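Local coordinates for protein putative cathepsin d (Ixodes ricinus, PDB 5N7Q) that probably cleaves proteins as an aspartic endopeptidase of the pepsin-like A1 family, and is bound here to the inhibitor pepstatin A, at residues A[151-163]-A[316-329]. Numbering follows the deposited sequence.
Sequences GEQNVFSVYLNRD and DVFLGPYYTIFDRD. Unlike the reference sequence in segment 151-163: Leu160 (reference Arg).
The Phe156 and Phe326 rings lie near parallel, 12° between planes, but strongly offset, with centroids 4.9 Å apart. Phe326 CB, not its ring, sits over one face of Phe156, 3.6 Å from the ring centroid, a CH-pi contact. The backbone O of Phe156 lies at the edge of the Phe326 ring, in its plane. Phe156 CG is flanked by both backbone N and C (chi1 59°), which leans the ring toward strand 322-327. Val158 CG2 meets Phe326 CE1 obliquely at 3.7 Å. One face of the Arg162 guanidinium is covered by Asp316 O and the Val317 backbone; its NH1 hydrogen-bonds to Asp15 O and Tyr18 OH. The Tyr323 ring has at its edge Tyr159 CA and a water that accepts from its OH and donates to Ser157 O; the OH also hydrogen-bonds to Asp178 N.

Strands 155-160 and 322-327 are antiparallel. They belong to the interdomain sheet that underlies the two lobes of pepsin-like proteases. Phe156 and Phe326 form a hydrogen-bonded pair, each N-H to the other's O, and Val158 N reaches Thr324 O at 2.8 Å. The return bond from Thr324 N is weak.

At one end Asp329 grips Asn154 twice. OD1 takes ND2 on its syn lone pair at 3.0 Å; OD2 takes the backbone N from above the carboxylate plane. At the other, Leu160 CD1 packs on Leu319 CB at 4.0 Å, and Leu319 lies near the predicted active-site Asp227.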
loop_
_atom_site.group_PDB
_atom_site.type_symbol
_atom_site.label_atom_id
_atom_site.label_comp_id
_atom_site.label_asym_id
_atom_site.label_seq_id
_atom_site.Cartn_x
_atom_site.Cartn_y
_atom_site.Cartn_z
ATOM N N GLY A 151 14.714 -0.913 18.609
ATOM C CA GLY A 151 15.332 -0.028 19.571
ATOM C C GLY A 151 14.353 1.043 19.977
ATOM O O GLY A 151 13.203 0.738 20.342
ATOM N N GLU A 152 14.794 2.294 19.887
ATOM C CA GLU A 152 13.979 3.462 20.205
ATOM C C GLU A 152 13.402 4.204 18.996
ATOM O O GLU A 152 12.875 5.313 19.143
ATOM C CB GLU A 152 14.806 4.439 21.028
ATOM C CG GLU A 152 15.329 3.847 22.316
ATOM C CD GLU A 152 14.221 3.652 23.306
ATOM O OE1 GLU A 152 13.495 4.638 23.574
ATOM O OE2 GLU A 152 14.063 2.514 23.802
ATOM N N GLN A 153 13.503 3.604 17.811
ATOM C CA GLN A 153 13.077 4.248 16.579
ATOM C C GLN A 153 11.946 3.429 15.958
ATOM O O GLN A 153 12.156 2.675 14.998
ATOM C CB GLN A 153 14.291 4.405 15.657
ATOM C CG GLN A 153 14.051 5.021 14.281
ATOM C CD GLN A 153 13.439 6.420 14.304
ATOM O OE1 GLN A 153 12.608 6.737 15.155
ATOM N NE2 GLN A 153 13.825 7.259 13.339
ATOM N N ASN A 154 10.743 3.601 16.501
ATOM C CA ASN A 154 9.582 2.804 16.113
ATOM C C ASN A 154 8.849 3.460 14.938
ATOM O O ASN A 154 7.708 3.912 15.047
ATOM C CB ASN A 154 8.654 2.542 17.290
ATOM C CG ASN A 154 9.336 1.765 18.381
ATOM O OD1 ASN A 154 9.771 0.627 18.173
ATOM N ND2 ASN A 154 9.483 2.385 19.547
ATOM N N VAL A 155 9.560 3.494 13.822
ATOM C CA VAL A 155 9.049 3.992 12.548
ATOM C C VAL A 155 9.438 3.022 11.459
ATOM O O VAL A 155 10.348 2.220 11.617
ATOM C CB VAL A 155 9.630 5.397 12.196
ATOM C CG1 VAL A 155 9.544 6.348 13.384
ATOM C CG2 VAL A 155 11.038 5.311 11.610
ATOM N N PHE A 156 8.714 3.085 10.339
ATOM C CA PHE A 156 9.168 2.441 9.116
ATOM C C PHE A 156 8.967 3.413 7.972
ATOM O O PHE A 156 8.045 4.229 7.988
ATOM C CB PHE A 156 8.504 1.078 8.864
ATOM C CG PHE A 156 7.011 1.109 8.751
ATOM C CD1 PHE A 156 6.399 1.338 7.520
ATOM C CD2 PHE A 156 6.189 0.953 9.871
ATOM C CE1 PHE A 156 5.022 1.379 7.412
ATOM C CE2 PHE A 156 4.797 0.984 9.752
ATOM C CZ PHE A 156 4.223 1.210 8.511
ATOM N N SER A 157 9.888 3.363 7.024
ATOM C CA SER A 157 9.912 4.314 5.926
ATOM C C SER A 157 9.906 3.610 4.569
ATOM O O SER A 157 10.616 2.622 4.387
ATOM C CB SER A 157 11.151 5.181 6.014
ATOM O OG SER A 157 11.193 5.866 7.253
ATOM N N VAL A 158 9.089 4.100 3.636
ATOM C CA VAL A 158 8.831 3.410 2.381
ATOM C C VAL A 158 9.277 4.214 1.150
ATOM O O VAL A 158 8.894 5.350 0.959
ATOM C CB VAL A 158 7.330 3.053 2.244
ATOM C CG1 VAL A 158 7.104 2.318 0.928
ATOM C CG2 VAL A 158 6.823 2.249 3.447
ATOM N N TYR A 159 10.157 3.596 0.372
ATOM C CA TYR A 159 10.569 4.053 -0.936
ATOM C C TYR A 159 9.933 3.152 -1.987
ATOM O O TYR A 159 10.111 1.923 -1.915
ATOM C CB TYR A 159 12.110 3.983 -1.043
ATOM C CG TYR A 159 12.622 4.088 -2.455
ATOM C CD1 TYR A 159 12.357 5.210 -3.228
ATOM C CD2 TYR A 159 13.330 3.039 -3.039
ATOM C CE1 TYR A 159 12.766 5.291 -4.546
ATOM C CE2 TYR A 159 13.786 3.125 -4.348
ATOM C CZ TYR A 159 13.502 4.252 -5.094
ATOM O OH TYR A 159 13.919 4.326 -6.413
ATOM N N LEU A 160 9.248 3.749 -2.973
ATOM C CA LEU A 160 8.706 3.040 -4.131
ATOM C C LEU A 160 9.295 3.650 -5.387
ATOM O O LEU A 160 9.161 4.834 -5.614
ATOM C CB LEU A 160 7.189 3.117 -4.170
ATOM C CG LEU A 160 6.449 2.636 -2.917
ATOM C CD1 LEU A 160 4.947 2.816 -3.092
ATOM C CD2 LEU A 160 6.752 1.186 -2.557
ATOM N N ASN A 161 9.992 2.826 -6.165
ATOM C CA ASN A 161 10.495 3.228 -7.459
ATOM C C ASN A 161 9.342 3.233 -8.445
ATOM O O ASN A 161 8.604 2.249 -8.551
ATOM C CB ASN A 161 11.575 2.264 -7.900
ATOM C CG ASN A 161 12.441 2.826 -9.020
ATOM O OD1 ASN A 161 12.023 3.696 -9.812
ATOM N ND2 ASN A 161 13.661 2.308 -9.113
ATOM N N ARG A 162 9.157 4.353 -9.130
ATOM C CA ARG A 162 8.093 4.484 -10.137
ATOM C C ARG A 162 8.513 4.204 -11.573
ATOM O O ARG A 162 7.722 4.385 -12.513
ATOM C CB ARG A 162 7.389 5.826 -9.979
ATOM C CG ARG A 162 6.757 6.011 -8.601
ATOM C CD ARG A 162 5.642 5.017 -8.319
ATOM N NE ARG A 162 4.478 5.193 -9.187
ATOM C CZ ARG A 162 3.502 4.295 -9.335
ATOM N NH1 ARG A 162 3.585 3.089 -8.778
ATOM N NH2 ARG A 162 2.457 4.590 -10.119
ATOM N N ASP A 163 9.762 3.747 -11.733
ATOM C CA ASP A 163 10.268 3.254 -13.019
ATOM C C ASP A 163 10.414 1.736 -12.958
ATOM O O ASP A 163 11.379 1.229 -12.372
ATOM C CB ASP A 163 11.593 3.897 -13.370
ATOM C CG ASP A 163 12.127 3.443 -14.698
ATOM O OD1 ASP A 163 11.456 2.636 -15.380
ATOM O OD2 ASP A 163 13.219 3.963 -15.040
ATOM N N ASP A 316 0.256 4.277 -4.434
ATOM C CA ASP A 316 1.611 4.262 -4.968
ATOM C C ASP A 316 1.884 5.432 -5.922
ATOM O O ASP A 316 3.009 5.908 -6.031
ATOM C CB ASP A 316 1.917 2.941 -5.675
ATOM C CG ASP A 316 1.723 1.711 -4.796
ATOM O OD1 ASP A 316 1.840 1.841 -3.539
ATOM O OD2 ASP A 316 1.468 0.604 -5.363
ATOM N N VAL A 317 0.859 5.914 -6.615
ATOM C CA VAL A 317 1.029 7.122 -7.452
ATOM C C VAL A 317 1.621 8.298 -6.662
ATOM O O VAL A 317 2.463 9.043 -7.176
ATOM C CB VAL A 317 -0.319 7.512 -8.105
ATOM C CG1 VAL A 317 -0.336 8.970 -8.522
ATOM C CG2 VAL A 317 -0.605 6.587 -9.261
ATOM N N PHE A 318 1.187 8.456 -5.405
ATOM C CA PHE A 318 1.702 9.500 -4.496
ATOM C C PHE A 318 2.943 9.076 -3.732
ATOM O O PHE A 318 3.903 9.858 -3.591
ATOM C CB PHE A 318 0.610 9.932 -3.483
ATOM C CG PHE A 318 0.926 11.178 -2.720
ATOM C CD1 PHE A 318 0.638 12.423 -3.255
ATOM C CD2 PHE A 318 1.520 11.123 -1.475
ATOM C CE1 PHE A 318 0.926 13.575 -2.562
ATOM C CE2 PHE A 318 1.835 12.283 -0.788
ATOM C CZ PHE A 318 1.525 13.498 -1.304
ATOM N N LEU A 319 2.946 7.836 -3.260
ATOM C CA LEU A 319 3.979 7.369 -2.337
ATOM C C LEU A 319 5.280 7.023 -3.052
ATOM O O LEU A 319 6.298 6.808 -2.404
ATOM C CB LEU A 319 3.438 6.145 -1.553
ATOM C CG LEU A 319 2.186 6.393 -0.701
ATOM C CD1 LEU A 319 1.662 5.051 -0.180
ATOM C CD2 LEU A 319 2.461 7.367 0.419
ATOM N N GLY A 320 5.273 6.989 -4.374
ATOM C CA GLY A 320 6.514 6.921 -5.156
ATOM C C GLY A 320 7.301 8.216 -5.188
ATOM O O GLY A 320 8.481 8.252 -4.821
ATOM N N PRO A 321 6.676 9.308 -5.656
ATOM C CA PRO A 321 7.429 10.587 -5.711
ATOM C C PRO A 321 7.694 11.198 -4.328
ATOM O O PRO A 321 8.565 12.066 -4.202
ATOM C CB PRO A 321 6.539 11.501 -6.598
ATOM C CG PRO A 321 5.211 10.844 -6.624
ATOM C CD PRO A 321 5.453 9.370 -6.480
ATOM N N TYR A 322 6.946 10.748 -3.320
ATOM C CA TYR A 322 7.131 11.215 -1.943
ATOM C C TYR A 322 7.470 10.051 -1.028
ATOM O O TYR A 322 6.638 9.203 -0.744
ATOM C CB TYR A 322 5.918 12.032 -1.490
ATOM C CG TYR A 322 5.773 13.239 -2.414
ATOM C CD1 TYR A 322 6.699 14.263 -2.374
ATOM C CD2 TYR A 322 4.820 13.285 -3.422
ATOM C CE1 TYR A 322 6.657 15.311 -3.259
ATOM C CE2 TYR A 322 4.763 14.330 -4.313
ATOM C CZ TYR A 322 5.705 15.333 -4.238
ATOM O OH TYR A 322 5.634 16.397 -5.126
ATOM N N TYR A 323 8.736 9.989 -0.628
ATOM C CA TYR A 323 9.214 9.070 0.400
ATOM C C TYR A 323 8.403 9.295 1.688
ATOM O O TYR A 323 8.142 10.442 2.054
ATOM C CB TYR A 323 10.674 9.371 0.650
ATOM C CG TYR A 323 11.415 8.425 1.560
ATOM C CD1 TYR A 323 11.552 7.069 1.232
ATOM C CD2 TYR A 323 12.023 8.868 2.717
ATOM C CE1 TYR A 323 12.246 6.197 2.043
ATOM C CE2 TYR A 323 12.719 8.005 3.536
ATOM C CZ TYR A 323 12.859 6.674 3.202
ATOM O OH TYR A 323 13.573 5.825 4.004
ATOM N N THR A 324 7.973 8.207 2.334
ATOM C CA THR A 324 6.978 8.325 3.376
ATOM C C THR A 324 7.466 7.622 4.617
ATOM O O THR A 324 7.940 6.492 4.575
ATOM C CB THR A 324 5.631 7.772 2.954
ATOM O OG1 THR A 324 5.217 8.427 1.745
ATOM C CG2 THR A 324 4.568 8.038 3.975
ATOM N N ILE A 325 7.333 8.326 5.728
ATOM C CA ILE A 325 7.723 7.875 7.063
ATOM C C ILE A 325 6.445 7.621 7.859
ATOM O O ILE A 325 5.617 8.513 8.015
ATOM C CB ILE A 325 8.560 8.929 7.809
ATOM C CG1 ILE A 325 9.901 9.224 7.095
ATOM C CG2 ILE A 325 8.892 8.427 9.200
ATOM C CD1 ILE A 325 9.794 10.109 5.870
ATOM N N PHE A 326 6.301 6.394 8.368
ATOM C CA PHE A 326 5.161 5.964 9.172
ATOM C C PHE A 326 5.689 5.834 10.616
ATOM O O PHE A 326 6.435 4.908 10.928
ATOM C CB PHE A 326 4.632 4.637 8.651
ATOM C CG PHE A 326 4.084 4.698 7.261
ATOM C CD1 PHE A 326 4.936 4.570 6.149
ATOM C CD2 PHE A 326 2.728 4.843 7.062
ATOM C CE1 PHE A 326 4.408 4.634 4.860
ATOM C CE2 PHE A 326 2.203 4.905 5.777
ATOM C CZ PHE A 326 3.048 4.778 4.680
ATOM N N ASP A 327 5.303 6.774 11.475
ATOM C CA ASP A 327 5.909 6.940 12.806
ATOM C C ASP A 327 4.919 6.561 13.898
ATOM O O ASP A 327 3.959 7.297 14.154
ATOM C CB ASP A 327 6.381 8.401 12.914
ATOM C CG ASP A 327 7.029 8.764 14.241
ATOM O OD1 ASP A 327 6.826 8.044 15.236
ATOM O OD2 ASP A 327 7.750 9.812 14.226
ATOM N N ARG A 328 5.184 5.432 14.556
ATOM C CA ARG A 328 4.325 4.941 15.633
ATOM C C ARG A 328 4.730 5.526 16.973
ATOM O O ARG A 328 3.941 5.465 17.917
ATOM C CB ARG A 328 4.334 3.394 15.733
ATOM C CG ARG A 328 3.597 2.736 14.575
ATOM C CD ARG A 328 2.072 2.875 14.677
ATOM N NE ARG A 328 1.585 2.224 15.896
ATOM C CZ ARG A 328 1.279 0.932 16.002
ATOM N NH1 ARG A 328 1.396 0.126 14.956
ATOM N NH2 ARG A 328 0.912 0.422 17.179
ATOM N N ASP A 329 5.913 6.130 17.097
ATOM C CA ASP A 329 6.278 6.787 18.378
ATOM C C ASP A 329 5.455 8.052 18.603
ATOM O O ASP A 329 5.054 8.367 19.722
ATOM C CB ASP A 329 7.761 7.135 18.389
ATOM C CG ASP A 329 8.626 5.914 18.651
ATOM O OD1 ASP A 329 8.219 5.092 19.513
ATOM O OD2 ASP A 329 9.692 5.807 18.010
HETATM O O HOH W 1 10.944 7.807 16.963
HETATM O O HOH W 2 13.289 3.263 2.965
HETATM O O HOH W 3 6.285 6.044 0.188
HETATM O O HOH W 4 9.077 6.616 -2.548
HETATM O O HOH W 5 3.847 8.096 -9.361
#